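Local atomic coordinates of terminal oxygenase component of carbazole 1,9a-dioxygenase (Sphingomonas, PDB entry 3GKQ), a protein that probably uses a Rieske [2Fe-2S] cluster and a non-haem iron centre to dioxygenate carbazole, as the terminal oxygenase of carbazole 1,9a-dioxygenase. Residues V35-E40 / K133-L138; H164-V169 / Y297-G302; F207-P212 / D230-H235. All coordinates share one frame; numbering follows the deposited sequence.

Contact 1. Residues V35-E40 / K133-L138; sequences VRLSAE and KGLVFL
Val35 lays its CG2 methyl over the opposite strand, 3.8 Å from Val136 CG1, while CG1 and CG2 together press on the branched end of Leu138. Its CG2 stands between the backbone N and the carbonyl carbon and CG1 beside the N (chi1 -61°), so both methyls face these neighbours; valine suits the place because two methyls on CB fill the space beside Val136 and Leu138. Leu51 covers the same apolar patch from strand 47-51. Cutting Val35 back to an alanine is likely to open a gap beside Leu138 and leave Val136 CG1 with less to pack on. Val35 N donates to Val136 O at 2.9 Å. This is the antiparallel edge of a three-stranded sheet in which strand 31-35 flanks strand 135-140; the chain turns a corner at Arg36, yet the pairing runs on to Leu37 opposite Leu135. There Leu37 CD2 meets Leu135 CD2 tightly, at 3.5 Å. In contrast to this valine and leucine packing, the far end is open to solvent: Gly134, exposed and with a positive phi of 74° that a residue without a side chain tolerates easily, holds by a backbone bond, Ser38 N to Gly134 O at 2.8 Å. Ser38 OG bonds instead to Glu131.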
ATOM      1  N   VAL A  35     -18.834 -21.339   0.445  1.00 28.00           N
ATOM      2  CA  VAL A  35     -18.538 -19.910   0.470  1.00 29.58           C
ATOM      3  C   VAL A  35     -19.362 -19.088   1.447  1.00 31.40           C
ATOM      4  O   VAL A  35     -18.946 -17.999   1.851  1.00 29.39           O
ATOM      5  CB  VAL A  35     -18.713 -19.280  -0.929  1.00 30.57           C
ATOM      6  CG1 VAL A  35     -17.749 -19.924  -1.908  1.00 32.52           C
ATOM      7  CG2 VAL A  35     -20.151 -19.456  -1.406  1.00 30.88           C
ATOM      8  N   ARG A  36     -20.522 -19.604   1.839  1.00 30.65           N
ATOM      9  CA  ARG A  36     -21.384 -18.862   2.747  1.00 33.06           C
ATOM     10  C   ARG A  36     -22.368 -19.807   3.445  1.00 33.54           C
ATOM     11  O   ARG A  36     -22.600 -20.931   2.989  1.00 31.68           O
ATOM     12  CB  ARG A  36     -22.152 -17.806   1.935  1.00 36.29           C
ATOM     13  CG  ARG A  36     -22.397 -16.479   2.633  1.00 41.53           C
ATOM     14  CD  ARG A  36     -21.486 -15.365   2.125  1.00 39.42           C
ATOM     15  NE  ARG A  36     -20.109 -15.540   2.563  1.00 45.45           N
ATOM     16  CZ  ARG A  36     -19.129 -14.673   2.334  1.00 45.68           C
ATOM     17  NH1 ARG A  36     -19.364 -13.549   1.666  1.00 45.66           N
ATOM     18  NH2 ARG A  36     -17.906 -14.930   2.773  1.00 48.81           N
ATOM     19  N   LEU A  37     -22.927 -19.357   4.564  1.00 32.73           N
ATOM     20  CA  LEU A  37     -23.911 -20.152   5.288  1.00 34.74           C
ATOM     21  C   LEU A  37     -25.241 -19.936   4.570  1.00 34.39           C
ATOM     22  O   LEU A  37     -25.508 -18.837   4.085  1.00 32.65           O
ATOM     23  CB  LEU A  37     -24.020 -19.675   6.742  1.00 34.55           C
ATOM     24  CG  LEU A  37     -22.726 -19.689   7.559  1.00 35.27           C
ATOM     25  CD1 LEU A  37     -22.969 -19.086   8.932  1.00 34.99           C
ATOM     26  CD2 LEU A  37     -22.219 -21.115   7.681  1.00 36.23           C
ATOM     27  N   SER A  38     -26.067 -20.976   4.493  1.00 35.27           N
ATOM     28  CA  SER A  38     -27.360 -20.873   3.819  1.00 36.70           C
ATOM     29  C   SER A  38     -28.161 -19.644   4.240  1.00 37.41           C
ATOM     30  O   SER A  38     -28.751 -18.961   3.402  1.00 37.46           O
ATOM     31  CB  SER A  38     -28.203 -22.127   4.077  1.00 37.53           C
ATOM     32  OG  SER A  38     -27.670 -23.254   3.408  1.00 37.64           O
ATOM     33  N   ALA A  39     -28.174 -19.366   5.539  1.00 37.78           N
ATOM     34  CA  ALA A  39     -28.914 -18.232   6.079  1.00 38.54           C
ATOM     35  C   ALA A  39     -28.450 -16.882   5.536  1.00 38.98           C
ATOM     36  O   ALA A  39     -29.211 -15.914   5.546  1.00 39.79           O
ATOM     37  CB  ALA A  39     -28.822 -18.232   7.608  1.00 39.04           C
ATOM     38  N   GLU A  40     -27.207 -16.812   5.065  1.00 37.58           N
ATOM     39  CA  GLU A  40     -26.664 -15.563   4.539  1.00 36.45           C
ATOM     40  C   GLU A  40     -27.074 -15.320   3.092  1.00 35.55           C
ATOM     41  O   GLU A  40     -26.880 -14.228   2.560  1.00 36.48           O
ATOM     42  CB  GLU A  40     -25.138 -15.569   4.637  1.00 37.83           C
ATOM     43  CG  GLU A  40     -24.606 -15.683   6.052  1.00 38.26           C
ATOM     44  CD  GLU A  40     -23.093 -15.777   6.091  1.00 39.83           C
ATOM     45  OE1 GLU A  40     -22.543 -16.737   5.512  1.00 38.31           O
ATOM     46  OE2 GLU A  40     -22.452 -14.894   6.699  1.00 41.97           O
ATOM     47  N   LYS A 133     -25.900 -29.270   4.511  1.00 36.69           N
ATOM     48  CA  LYS A 133     -25.485 -28.995   5.878  1.00 35.34           C
ATOM     49  C   LYS A 133     -25.396 -27.517   6.226  1.00 34.84           C
ATOM     50  O   LYS A 133     -24.498 -27.104   6.958  1.00 35.34           O
ATOM     51  CB  LYS A 133     -24.135 -29.664   6.142  1.00 35.42           C
ATOM     52  CG  LYS A 133     -24.150 -31.164   5.934  1.00 36.07           C
ATOM     53  CD  LYS A 133     -25.197 -31.817   6.830  1.00 37.25           C
ATOM     54  CE  LYS A 133     -25.281 -33.315   6.595  1.00 37.01           C
ATOM     55  NZ  LYS A 133     -26.331 -33.932   7.453  1.00 38.42           N
ATOM     56  N   GLY A 134     -26.325 -26.728   5.699  1.00 34.26           N
ATOM     57  CA  GLY A 134     -26.341 -25.306   5.988  1.00 34.16           C
ATOM     58  C   GLY A 134     -25.268 -24.496   5.283  1.00 34.50           C
ATOM     59  O   GLY A 134     -25.009 -23.353   5.653  1.00 35.12           O
ATOM     60  N   LEU A 135     -24.650 -25.077   4.261  1.00 33.79           N
ATOM     61  CA  LEU A 135     -23.602 -24.382   3.519  1.00 34.17           C
ATOM     62  C   LEU A 135     -23.873 -24.355   2.023  1.00 33.27           C
ATOM     63  O   LEU A 135     -24.445 -25.292   1.466  1.00 32.53           O
ATOM     64  CB  LEU A 135     -22.248 -25.061   3.747  1.00 32.32           C
ATOM     65  CG  LEU A 135     -21.636 -25.025   5.145  1.00 31.88           C
ATOM     66  CD1 LEU A 135     -20.478 -26.015   5.212  1.00 30.86           C
ATOM     67  CD2 LEU A 135     -21.169 -23.613   5.466  1.00 30.74           C
ATOM     68  N   VAL A 136     -23.461 -23.272   1.378  1.00 33.72           N
ATOM     69  CA  VAL A 136     -23.617 -23.152  -0.064  1.00 33.66           C
ATOM     70  C   VAL A 136     -22.249 -23.412  -0.690  1.00 32.32           C
ATOM     71  O   VAL A 136     -21.305 -22.650  -0.471  1.00 33.98           O
ATOM     72  CB  VAL A 136     -24.113 -21.741  -0.470  1.00 35.63           C
ATOM     73  CG1 VAL A 136     -23.300 -20.678   0.243  1.00 41.28           C
ATOM     74  CG2 VAL A 136     -23.983 -21.553  -1.978  1.00 34.94           C
ATOM     75  N   PHE A 137     -22.142 -24.501  -1.446  1.00 30.64           N
ATOM     76  CA  PHE A 137     -20.895 -24.862  -2.116  1.00 30.83           C
ATOM     77  C   PHE A 137     -20.932 -24.453  -3.584  1.00 31.41           C
ATOM     78  O   PHE A 137     -21.967 -24.578  -4.247  1.00 30.22           O
ATOM     79  CB  PHE A 137     -20.655 -26.373  -2.069  1.00 29.90           C
ATOM     80  CG  PHE A 137     -20.390 -26.916  -0.697  1.00 31.91           C
ATOM     81  CD1 PHE A 137     -21.436 -27.134   0.197  1.00 31.34           C
ATOM     82  CD2 PHE A 137     -19.095 -27.245  -0.312  1.00 30.65           C
ATOM     83  CE1 PHE A 137     -21.194 -27.678   1.456  1.00 32.97           C
ATOM     84  CE2 PHE A 137     -18.840 -27.787   0.946  1.00 33.25           C
ATOM     85  CZ  PHE A 137     -19.893 -28.005   1.834  1.00 32.98           C
ATOM     86  N   LEU A 138     -19.801 -23.973  -4.089  1.00 29.67           N
ATOM     87  CA  LEU A 138     -19.695 -23.591  -5.489  1.00 29.53           C
ATOM     88  C   LEU A 138     -18.609 -24.445  -6.129  1.00 30.18           C
ATOM     89  O   LEU A 138     -17.607 -24.763  -5.486  1.00 30.69           O
ATOM     90  CB  LEU A 138     -19.299 -22.123  -5.635  1.00 28.99           C
ATOM     91  CG  LEU A 138     -20.183 -21.033  -5.035  1.00 31.17           C
ATOM     92  CD1 LEU A 138     -19.616 -19.673  -5.432  1.00 28.63           C
ATOM     93  CD2 LEU A 138     -21.617 -21.185  -5.527  1.00 27.53           C
TER

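Contact 2. Residues H164-V169 / Y297-G302; sequences HGQHRV and YLQMLG
Arg168 runs alongside Tyr297, its NE 3.6 Å from ring atom CD2 near the ring's edge, the guanidinium and ring planes turned 51° apart. The chain bends at chi3 (83°), which brings NH2 round to Gln299 OE1 at 3.0 Å, close to the guanidinium plane. Gln166 NE2 reaches that same oxygen at 2.9 Å in a nearly straight bond, coming from the opposite face of the amide. A water accepts from Arg168 NE and donates to both Gln299 OE1 and Tyr297 O, bridging the strands, so three donors probably hold the amide's rotation; glutamine suits the spot because its other end can donate, here to Leu327 O. Gln299 CG covers one face of the Tyr297 ring. On the other face of the sheet, Met300 SD rests 3.8 Å from Gly165 CA, where any CB would collide with the sulfur. The axes of the two short antiparallel segments come within 4.6 Å. Glu285 hydrogen-bonds to Tyr297 OH; the Tyr297 side chain lies about 7 Å from the bound iron(II) ion. Strand 161-170 edges the seven-stranded sheet of the catalytic domain, strand 282-289 flanks strand 294-304 beyond, helix 308-328 covers the glutamines, and Asp332 forms a salt bridge with Arg168.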
ATOM      1  N   HIS A 164     -23.552 -27.019  12.279  1.00 34.31           N
ATOM      2  CA  HIS A 164     -23.627 -25.577  12.494  1.00 34.69           C
ATOM      3  C   HIS A 164     -22.199 -25.050  12.411  1.00 33.64           C
ATOM      4  O   HIS A 164     -21.249 -25.795  12.647  1.00 32.88           O
ATOM      5  CB  HIS A 164     -24.213 -25.260  13.872  1.00 37.33           C
ATOM      6  CG  HIS A 164     -25.623 -25.724  14.046  1.00 39.77           C
ATOM      7  ND1 HIS A 164     -26.668 -25.218  13.301  1.00 41.40           N
ATOM      8  CD2 HIS A 164     -26.157 -26.671  14.851  1.00 39.89           C
ATOM      9  CE1 HIS A 164     -27.785 -25.834  13.643  1.00 41.78           C
ATOM     10  NE2 HIS A 164     -27.504 -26.720  14.579  1.00 42.28           N
ATOM     11  N   GLY A 165     -22.041 -23.777  12.074  1.00 33.52           N
ATOM     12  CA  GLY A 165     -20.702 -23.231  11.976  1.00 33.42           C
ATOM     13  C   GLY A 165     -20.634 -21.730  11.813  1.00 33.54           C
ATOM     14  O   GLY A 165     -21.650 -21.037  11.873  1.00 34.46           O
ATOM     15  N   GLN A 166     -19.417 -21.233  11.617  1.00 32.01           N
ATOM     16  CA  GLN A 166     -19.165 -19.811  11.432  1.00 31.18           C
ATOM     17  C   GLN A 166     -17.917 -19.656  10.569  1.00 30.35           C
ATOM     18  O   GLN A 166     -17.129 -20.594  10.426  1.00 30.33           O
ATOM     19  CB  GLN A 166     -18.933 -19.119  12.782  1.00 29.38           C
ATOM     20  CG  GLN A 166     -17.760 -19.688  13.585  1.00 29.75           C
ATOM     21  CD  GLN A 166     -17.403 -18.838  14.803  1.00 30.94           C
ATOM     22  OE1 GLN A 166     -18.256 -18.162  15.375  1.00 32.63           O
ATOM     23  NE2 GLN A 166     -16.139 -18.887  15.212  1.00 29.33           N
ATOM     24  N   HIS A 167     -17.737 -18.475   9.991  1.00 29.97           N
ATOM     25  CA  HIS A 167     -16.559 -18.222   9.174  1.00 30.98           C
ATOM     26  C   HIS A 167     -16.009 -16.825   9.421  1.00 31.81           C
ATOM     27  O   HIS A 167     -16.714 -15.947   9.923  1.00 31.47           O
ATOM     28  CB  HIS A 167     -16.872 -18.432   7.683  1.00 30.21           C
ATOM     29  CG  HIS A 167     -18.027 -17.628   7.174  1.00 31.32           C
ATOM     30  ND1 HIS A 167     -17.972 -16.259   7.005  1.00 31.88           N
ATOM     31  CD2 HIS A 167     -19.263 -18.007   6.767  1.00 31.09           C
ATOM     32  CE1 HIS A 167     -19.123 -15.831   6.515  1.00 30.05           C
ATOM     33  NE2 HIS A 167     -19.923 -16.872   6.362  1.00 30.46           N
ATOM     34  N   ARG A 168     -14.736 -16.639   9.090  1.00 31.48           N
ATOM     35  CA  ARG A 168     -14.066 -15.355   9.262  1.00 31.48           C
ATOM     36  C   ARG A 168     -12.972 -15.276   8.208  1.00 30.45           C
ATOM     37  O   ARG A 168     -12.460 -16.304   7.760  1.00 27.88           O
ATOM     38  CB  ARG A 168     -13.427 -15.258  10.655  1.00 30.92           C
ATOM     39  CG  ARG A 168     -12.123 -16.045  10.793  1.00 34.96           C
ATOM     40  CD  ARG A 168     -11.570 -16.027  12.224  1.00 38.28           C
ATOM     41  NE  ARG A 168     -12.190 -17.046  13.071  1.00 40.79           N
ATOM     42  CZ  ARG A 168     -11.864 -17.274  14.342  1.00 43.58           C
ATOM     43  NH1 ARG A 168     -10.915 -16.552  14.933  1.00 43.84           N
ATOM     44  NH2 ARG A 168     -12.477 -18.236  15.022  1.00 40.25           N
ATOM     45  N   VAL A 169     -12.616 -14.065   7.805  1.00 30.66           N
ATOM     46  CA  VAL A 169     -11.560 -13.911   6.822  1.00 30.69           C
ATOM     47  C   VAL A 169     -10.253 -13.830   7.595  1.00 29.21           C
ATOM     48  O   VAL A 169     -10.158 -13.122   8.594  1.00 28.23           O
ATOM     49  CB  VAL A 169     -11.758 -12.636   5.979  1.00 33.29           C
ATOM     50  CG1 VAL A 169     -13.087 -12.707   5.236  1.00 32.09           C
ATOM     51  CG2 VAL A 169     -11.733 -11.421   6.873  1.00 38.48           C
ATOM     52  N   TYR A 297     -11.850 -18.795   6.691  1.00 26.59           N
ATOM     53  CA  TYR A 297     -11.716 -19.868   7.668  1.00 27.80           C
ATOM     54  C   TYR A 297     -13.125 -20.249   8.122  1.00 28.04           C
ATOM     55  O   TYR A 297     -13.778 -19.504   8.849  1.00 28.66           O
ATOM     56  CB  TYR A 297     -10.858 -19.382   8.842  1.00 28.13           C
ATOM     57  CG  TYR A 297     -10.752 -20.337  10.014  1.00 29.56           C
ATOM     58  CD1 TYR A 297     -10.608 -21.710   9.813  1.00 29.85           C
ATOM     59  CD2 TYR A 297     -10.754 -19.858  11.326  1.00 29.89           C
ATOM     60  CE1 TYR A 297     -10.464 -22.587  10.887  1.00 31.61           C
ATOM     61  CE2 TYR A 297     -10.610 -20.726  12.414  1.00 31.44           C
ATOM     62  CZ  TYR A 297     -10.463 -22.088  12.184  1.00 32.87           C
ATOM     63  OH  TYR A 297     -10.296 -22.950  13.245  1.00 32.85           O
ATOM     64  N   LEU A 298     -13.586 -21.407   7.657  1.00 28.96           N
ATOM     65  CA  LEU A 298     -14.922 -21.919   7.958  1.00 30.29           C
ATOM     66  C   LEU A 298     -14.818 -23.015   9.021  1.00 31.18           C
ATOM     67  O   LEU A 298     -14.142 -24.021   8.810  1.00 30.41           O
ATOM     68  CB  LEU A 298     -15.536 -22.510   6.687  1.00 30.48           C
ATOM     69  CG  LEU A 298     -17.019 -22.349   6.330  1.00 34.90           C
ATOM     70  CD1 LEU A 298     -17.482 -23.638   5.666  1.00 32.83           C
ATOM     71  CD2 LEU A 298     -17.870 -22.055   7.551  1.00 32.80           C
ATOM     72  N   GLN A 299     -15.493 -22.819  10.149  1.00 31.95           N
ATOM     73  CA  GLN A 299     -15.471 -23.787  11.246  1.00 32.07           C
ATOM     74  C   GLN A 299     -16.841 -24.421  11.426  1.00 32.08           C
ATOM     75  O   GLN A 299     -17.790 -23.734  11.790  1.00 33.08           O
ATOM     76  CB  GLN A 299     -15.096 -23.093  12.552  1.00 32.69           C
ATOM     77  CG  GLN A 299     -13.726 -22.471  12.579  1.00 32.23           C
ATOM     78  CD  GLN A 299     -13.554 -21.537  13.755  1.00 32.98           C
ATOM     79  OE1 GLN A 299     -14.113 -20.438  13.776  1.00 31.10           O
ATOM     80  NE2 GLN A 299     -12.789 -21.975  14.751  1.00 32.14           N
ATOM     81  N   MET A 300     -16.942 -25.724  11.181  1.00 31.23           N
ATOM     82  CA  MET A 300     -18.214 -26.422  11.329  1.00 32.01           C
ATOM     83  C   MET A 300     -18.138 -27.455  12.448  1.00 32.97           C
ATOM     84  O   MET A 300     -17.132 -28.152  12.598  1.00 32.90           O
ATOM     85  CB  MET A 300     -18.601 -27.149  10.033  1.00 32.07           C
ATOM     86  CG  MET A 300     -18.497 -26.320   8.755  1.00 31.17           C
ATOM     87  SD  MET A 300     -19.407 -24.783   8.804  1.00 33.75           S
ATOM     88  CE  MET A 300     -21.105 -25.391   8.738  1.00 29.35           C
ATOM     89  N   LEU A 301     -19.204 -27.543  13.236  1.00 33.88           N
ATOM     90  CA  LEU A 301     -19.285 -28.524  14.312  1.00 33.84           C
ATOM     91  C   LEU A 301     -20.467 -29.429  14.001  1.00 34.94           C
ATOM     92  O   LEU A 301     -21.567 -28.956  13.704  1.00 35.18           O
ATOM     93  CB  LEU A 301     -19.489 -27.848  15.672  1.00 32.41           C
ATOM     94  CG  LEU A 301     -18.297 -27.079  16.251  1.00 32.49           C
ATOM     95  CD1 LEU A 301     -18.622 -26.648  17.666  1.00 32.15           C
ATOM     96  CD2 LEU A 301     -17.047 -27.956  16.245  1.00 29.96           C
ATOM     97  N   GLY A 302     -20.235 -30.732  14.046  1.00 34.32           N
ATOM     98  CA  GLY A 302     -21.305 -31.662  13.757  1.00 35.82           C
ATOM     99  C   GLY A 302     -21.585 -32.608  14.905  1.00 36.46           C
ATOM    100  O   GLY A 302     -20.689 -32.941  15.685  1.00 35.80           O
TER
HETATM  101  O   HOH W   1     -14.097 -18.740  11.681  1.00 26.56           O

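Contact 3. Residues F207-P212 / D230-H235; sequences FAPGDP and DLLGEH
Leu232 fits one methyl, CD2, between two residues of the facing strand end, and this small apolar wedge carries the contact almost without help from the backbone. CD2 lies 3.4 Å from Phe207 CB and 3.5 Å from Pro209 CG, the latter tighter than ordinary van der Waals contact. The methyl thus meets the base of the phenylalanine and the crest of the proline ring, while its sister CD1 stands 4.0 Å from both Phe207 CB and Pro209 CG. The leucine can reach so far because its chain is fully extended: CG lies roughly opposite the backbone N (chi1 -158°), and chi2 is near 180° as well. A branched aliphatic end suits this place, since it offers two methyls to two differently shaped neighbours, and the rigid pyrrolidine ring of Pro209 gives one of them a firm surface.

Polar linkage is slight. Gly210 N donates to His235 O at 3.1 Å, but the bond is weak, with an angle of 132° at the hydrogen. The turn carrying Leu232 is braced from within instead: Asp230 OD1 accepts from Leu232 N at 3.2 Å, an Asx turn in which the donor sits above the carboxylate plane. Aspartate suits this task because its short side chain can fold back on the amide two residues ahead. Leu232 O, in turn, receives Ser236 OG.

Strand 206-209 is the outer strand, within this chain, of a small three-stranded sheet and pairs with strand 236-244, against which Phe207 touches Ser236 and Pro238. The turn joins strand 227-230 of the seven-stranded sheet to strand 236-244, while Leu232 also packs on Ala184 and Ser359. The contact lies at the subunit interface: the backbone of Phe207 hydrogen-bonds to the second subunit, whose Asn113 packs on Ala208 and Pro209.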
ATOM      1  N   PHE A 207       4.266 -34.661  21.287  1.00 46.03           N
ATOM      2  CA  PHE A 207       4.336 -36.114  21.095  1.00 44.96           C
ATOM      3  C   PHE A 207       5.739 -36.626  20.752  1.00 44.93           C
ATOM      4  O   PHE A 207       6.532 -35.918  20.142  1.00 45.67           O
ATOM      5  CB  PHE A 207       3.403 -36.522  19.954  1.00 44.32           C
ATOM      6  CG  PHE A 207       1.977 -36.083  20.139  1.00 44.06           C
ATOM      7  CD1 PHE A 207       1.107 -36.805  20.951  1.00 44.23           C
ATOM      8  CD2 PHE A 207       1.496 -34.957  19.481  1.00 42.69           C
ATOM      9  CE1 PHE A 207      -0.231 -36.414  21.101  1.00 43.76           C
ATOM     10  CE2 PHE A 207       0.165 -34.558  19.623  1.00 42.27           C
ATOM     11  CZ  PHE A 207      -0.701 -35.287  20.433  1.00 41.75           C
ATOM     12  N   ALA A 208       6.036 -37.863  21.148  1.00 45.66           N
ATOM     13  CA  ALA A 208       7.324 -38.499  20.846  1.00 46.08           C
ATOM     14  C   ALA A 208       6.992 -39.647  19.882  1.00 46.62           C
ATOM     15  O   ALA A 208       6.862 -40.799  20.296  1.00 47.60           O
ATOM     16  CB  ALA A 208       7.967 -39.040  22.122  1.00 45.24           C
ATOM     17  N   PRO A 209       6.850 -39.333  18.579  1.00 46.83           N
ATOM     18  CA  PRO A 209       6.521 -40.258  17.486  1.00 46.51           C
ATOM     19  C   PRO A 209       7.309 -41.562  17.367  1.00 48.50           C
ATOM     20  O   PRO A 209       8.472 -41.659  17.780  1.00 47.78           O
ATOM     21  CB  PRO A 209       6.682 -39.386  16.238  1.00 46.47           C
ATOM     22  CG  PRO A 209       6.332 -38.018  16.735  1.00 45.99           C
ATOM     23  CD  PRO A 209       7.074 -37.976  18.047  1.00 46.64           C
ATOM     24  N   GLY A 210       6.656 -42.564  16.782  1.00 50.43           N
ATOM     25  CA  GLY A 210       7.297 -43.847  16.576  1.00 51.43           C
ATOM     26  C   GLY A 210       7.850 -43.896  15.163  1.00 52.88           C
ATOM     27  O   GLY A 210       8.355 -42.890  14.651  1.00 52.47           O
ATOM     28  N   ASP A 211       7.754 -45.060  14.529  1.00 52.51           N
ATOM     29  CA  ASP A 211       8.242 -45.232  13.166  1.00 52.98           C
ATOM     30  C   ASP A 211       7.582 -44.218  12.234  1.00 51.25           C
ATOM     31  O   ASP A 211       6.355 -44.145  12.148  1.00 51.01           O
ATOM     32  CB  ASP A 211       7.927 -46.643  12.671  1.00 55.58           C
ATOM     33  CG  ASP A 211       6.440 -46.948  12.704  1.00 58.41           C
ATOM     34  OD1 ASP A 211       5.870 -47.054  13.815  1.00 60.23           O
ATOM     35  OD2 ASP A 211       5.836 -47.075  11.616  1.00 60.50           O
ATOM     36  N   PRO A 212       8.392 -43.427  11.513  1.00 49.96           N
ATOM     37  CA  PRO A 212       7.845 -42.426  10.591  1.00 48.91           C
ATOM     38  C   PRO A 212       6.888 -43.024   9.558  1.00 49.09           C
ATOM     39  O   PRO A 212       6.041 -42.320   9.001  1.00 46.89           O
ATOM     40  CB  PRO A 212       9.098 -41.826   9.950  1.00 48.99           C
ATOM     41  CG  PRO A 212      10.100 -42.952  10.025  1.00 49.31           C
ATOM     42  CD  PRO A 212       9.861 -43.491  11.410  1.00 48.50           C
ATOM     43  N   ASP A 230      -3.844 -38.621  10.271  1.00 34.49           N
ATOM     44  CA  ASP A 230      -2.721 -38.398  11.159  1.00 37.77           C
ATOM     45  C   ASP A 230      -2.739 -39.494  12.215  1.00 39.66           C
ATOM     46  O   ASP A 230      -3.631 -39.543  13.066  1.00 37.91           O
ATOM     47  CB  ASP A 230      -2.827 -37.013  11.793  1.00 39.15           C
ATOM     48  CG  ASP A 230      -1.840 -36.808  12.912  1.00 41.59           C
ATOM     49  OD1 ASP A 230      -0.752 -37.423  12.882  1.00 41.87           O
ATOM     50  OD2 ASP A 230      -2.153 -36.012  13.822  1.00 46.73           O
ATOM     51  N   LEU A 231      -1.751 -40.381  12.131  1.00 42.70           N
ATOM     52  CA  LEU A 231      -1.629 -41.515  13.039  1.00 44.76           C
ATOM     53  C   LEU A 231      -0.505 -41.367  14.073  1.00 45.54           C
ATOM     54  O   LEU A 231       0.055 -42.366  14.527  1.00 46.54           O
ATOM     55  CB  LEU A 231      -1.394 -42.794  12.227  1.00 43.28           C
ATOM     56  CG  LEU A 231      -2.395 -43.157  11.122  1.00 45.39           C
ATOM     57  CD1 LEU A 231      -1.908 -44.422  10.417  1.00 43.18           C
ATOM     58  CD2 LEU A 231      -3.795 -43.376  11.705  1.00 43.09           C
ATOM     59  N   LEU A 232      -0.170 -40.133  14.439  1.00 45.86           N
ATOM     60  CA  LEU A 232       0.887 -39.900  15.420  1.00 46.45           C
ATOM     61  C   LEU A 232       0.341 -40.280  16.800  1.00 49.18           C
ATOM     62  O   LEU A 232       1.058 -40.832  17.639  1.00 49.36           O
ATOM     63  CB  LEU A 232       1.298 -38.423  15.414  1.00 43.96           C
ATOM     64  CG  LEU A 232       2.682 -38.012  15.949  1.00 45.03           C
ATOM     65  CD1 LEU A 232       2.756 -36.497  16.026  1.00 39.78           C
ATOM     66  CD2 LEU A 232       2.934 -38.600  17.318  1.00 45.35           C
ATOM     67  N   GLY A 233      -0.937 -39.979  17.021  1.00 50.58           N
ATOM     68  CA  GLY A 233      -1.575 -40.291  18.288  1.00 53.08           C
ATOM     69  C   GLY A 233      -1.407 -41.749  18.665  1.00 53.44           C
ATOM     70  O   GLY A 233      -0.630 -42.092  19.558  1.00 54.66           O
ATOM     71  N   GLU A 234      -2.130 -42.610  17.958  1.00 53.98           N
ATOM     72  CA  GLU A 234      -2.101 -44.046  18.191  1.00 53.69           C
ATOM     73  C   GLU A 234      -0.715 -44.644  17.949  1.00 53.26           C
ATOM     74  O   GLU A 234      -0.555 -45.865  17.966  1.00 55.56           O
ATOM     75  CB  GLU A 234      -3.136 -44.721  17.279  1.00 56.84           C
ATOM     76  CG  GLU A 234      -3.340 -46.216  17.514  1.00 60.38           C
ATOM     77  CD  GLU A 234      -4.342 -46.826  16.544  1.00 62.84           C
ATOM     78  OE1 GLU A 234      -5.528 -46.423  16.578  1.00 64.12           O
ATOM     79  OE2 GLU A 234      -3.945 -47.705  15.745  1.00 63.62           O
ATOM     80  N   HIS A 235       0.288 -43.800  17.727  1.00 51.77           N
ATOM     81  CA  HIS A 235       1.639 -44.300  17.477  1.00 51.28           C
ATOM     82  C   HIS A 235       2.739 -43.424  18.071  1.00 50.23           C
ATOM     83  O   HIS A 235       3.698 -43.053  17.384  1.00 51.02           O
ATOM     84  CB  HIS A 235       1.861 -44.460  15.969  1.00 51.95           C
ATOM     85  CG  HIS A 235       0.867 -45.368  15.309  1.00 53.65           C
ATOM     86  ND1 HIS A 235      -0.489 -45.110  15.307  1.00 54.20           N
ATOM     87  CD2 HIS A 235       1.029 -46.538  14.649  1.00 53.71           C
ATOM     88  CE1 HIS A 235      -1.118 -46.084  14.674  1.00 54.32           C
ATOM     89  NE2 HIS A 235      -0.222 -46.963  14.264  1.00 54.83           N
TER

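Overall arrangement
Contacts 1 and 2 are neighbours, their centres 10 Å apart, and contact 1 closes before contact 2 opens. They touch directly: Glu40 OE1 probably hydrogen-bonds to His167 NE2, and Leu135 packs on Leu298 and Met300, so the three-stranded sheet holding strand 135-140 is joined to the edge of the seven-stranded sheet of the catalytic domain. Contact 3 falls, in sequence, between the two strands of contact 2, yet its centre is 28 Å from contact 2 and 36 Å from contact 1, across the chain's centre from the latter. It links the far part of the seven-stranded sheet to a smaller one beside a second subunit. The side chains of Tyr297 and Phe207 lie about 7 Å and 11 Å from bound iron(II).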